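Uncharacterized protein (Bifidobacterium adolescentis ATCC 15703, PDB 3CPG) probably binds pyridoxal 5'-phosphate and takes part in homeostasis of this cofactor, as a barrel-fold member of the YggS/PROSC family. Local coordinates at residues S176-P180 with A181-R185. Numbering follows the deposited sequence.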
loop_
_atom_site.group_PDB
_atom_site.type_symbol
_atom_site.label_atom_id
_atom_site.label_comp_id
_atom_site.label_asym_id
_atom_site.label_seq_id
_atom_site.Cartn_x
_atom_site.Cartn_y
_atom_site.Cartn_z
ATOM N N SER A 176 -1.049 -5.245 -14.757
ATOM C CA SER A 176 -1.365 -3.878 -14.345
ATOM C C SER A 176 -0.087 -3.078 -14.122
ATOM O O SER A 176 0.999 -3.648 -14.023
ATOM C CB SER A 176 -2.186 -3.885 -13.052
ATOM O OG SER A 176 -3.443 -4.508 -13.245
ATOM N N GLY A 177 -0.223 -1.757 -14.037
ATOM C CA GLY A 177 0.938 -0.911 -13.819
ATOM C C GLY A 177 1.392 -0.226 -15.094
ATOM O O GLY A 177 1.098 -0.699 -16.192
ATOM N N CYS A 178 2.111 0.884 -14.959
ATOM C CA CYS A 178 2.581 1.608 -16.139
ATOM C C CYS A 178 3.804 0.951 -16.784
ATOM O O CYS A 178 4.478 0.113 -16.178
ATOM C CB CYS A 178 2.922 3.059 -15.778
ATOM S SG CYS A 178 4.470 3.276 -14.860
ATOM N N ASP A 179 4.074 1.331 -18.030
ATOM C CA ASP A 179 5.227 0.819 -18.763
ATOM C C ASP A 179 6.433 1.236 -17.933
ATOM O O ASP A 179 6.592 2.415 -17.618
ATOM C CB ASP A 179 5.304 1.475 -20.147
ATOM C CG ASP A 179 6.456 0.947 -20.987
ATOM O OD1 ASP A 179 7.600 0.908 -20.490
ATOM O OD2 ASP A 179 6.212 0.579 -22.155
ATOM N N PRO A 180 7.297 0.280 -17.558
ATOM C CA PRO A 180 8.470 0.633 -16.753
ATOM C C PRO A 180 9.355 1.747 -17.314
ATOM O O PRO A 180 9.882 2.556 -16.555
ATOM C CB PRO A 180 9.205 -0.708 -16.596
ATOM C CG PRO A 180 8.727 -1.519 -17.769
ATOM C CD PRO A 180 7.268 -1.166 -17.835
ATOM N N ALA A 181 9.502 1.808 -18.636
ATOM C CA ALA A 181 10.340 2.833 -19.253
ATOM C C ALA A 181 9.735 4.232 -19.156
ATOM O O ALA A 181 10.459 5.229 -19.169
ATOM C CB ALA A 181 10.614 2.478 -20.718
ATOM N N HIS A 182 8.412 4.306 -19.050
ATOM C CA HIS A 182 7.729 5.592 -18.958
ATOM C C HIS A 182 7.456 6.074 -17.532
ATOM O O HIS A 182 6.927 7.166 -17.346
ATOM C CB HIS A 182 6.403 5.539 -19.731
ATOM C CG HIS A 182 6.569 5.369 -21.210
ATOM N ND1 HIS A 182 7.086 4.224 -21.776
ATOM C CD2 HIS A 182 6.285 6.200 -22.241
ATOM C CE1 HIS A 182 7.115 4.357 -23.089
ATOM N NE2 HIS A 182 6.634 5.547 -23.398
ATOM N N ALA A 183 7.824 5.275 -16.534
ATOM C CA ALA A 183 7.579 5.628 -15.133
ATOM C C ALA A 183 8.043 7.020 -14.703
ATOM O O ALA A 183 7.300 7.741 -14.044
ATOM C CB ALA A 183 8.201 4.583 -14.211
ATOM N N ILE A 184 9.269 7.392 -15.054
ATOM C CA ILE A 184 9.778 8.703 -14.658
ATOM C C ILE A 184 8.934 9.833 -15.236
ATOM O O ILE A 184 8.555 10.761 -14.520
ATOM C CB ILE A 184 11.243 8.896 -15.097
ATOM C CG1 ILE A 184 12.120 7.804 -14.484
ATOM C CG2 ILE A 184 11.736 10.268 -14.658
ATOM C CD1 ILE A 184 13.566 7.845 -14.951
ATOM N N ARG A 185 8.641 9.744 -16.531
ATOM C CA ARG A 185 7.840 10.748 -17.228
ATOM C C ARG A 185 6.455 10.886 -16.596
ATOM O O ARG A 185 5.978 11.994 -16.356
ATOM C CB ARG A 185 7.687 10.362 -18.702
ATOM C CG ARG A 185 6.847 11.333 -19.523
ATOM C CD ARG A 185 6.310 10.667 -20.788
ATOM N NE ARG A 185 5.402 9.563 -20.475
ATOM C CZ ARG A 185 4.754 8.842 -21.386
ATOM N NH1 ARG A 185 4.911 9.101 -22.677
ATOM N NH2 ARG A 185 3.946 7.861 -21.005
#
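With CG anti to the backbone N (chi1 -178°), the Asp179 carboxylate lies beside its own carbonyl carbon, where OD1 meets the amide of Ala181, and His182, its CG anti to the carbonyl carbon (chi1 -66°), brings the imidazole up beside it. OD1 of Asp179 takes the Ala181 N-H at 2.8 Å, nearly in line with its own C-O bond. Asp179 O receives His182 N at 3.0 Å from above the carbonyl plane, so side chain and main chain of Asp179 grip successive amides. A weak third bond follows, Ala183 N to Pro180 O at 3.4 Å. His182 ND1 lies 3.4 Å from Asp179 CG, with ring and carboxylate inclined at 60°, while its CD2 sits over the rim of one face of the Arg185 guanidinium. Without the ring, as with an alanine in place of His182, the Asp179 carboxylate is likely to lose its neighbour and the Arg185 guanidinium to be freer to turn. On the buried side, Cys178 SG meets Ala183 CB at 4.0 Å; both residues also touch Val167, and Ala183 reaches Thr224 of helix 211-231. Asp179 thus heads an Asx turn (Asp179-Ala181) that overlaps a type I beta turn (Asp179-His182), leading into helix 183-191 of the TIM barrel.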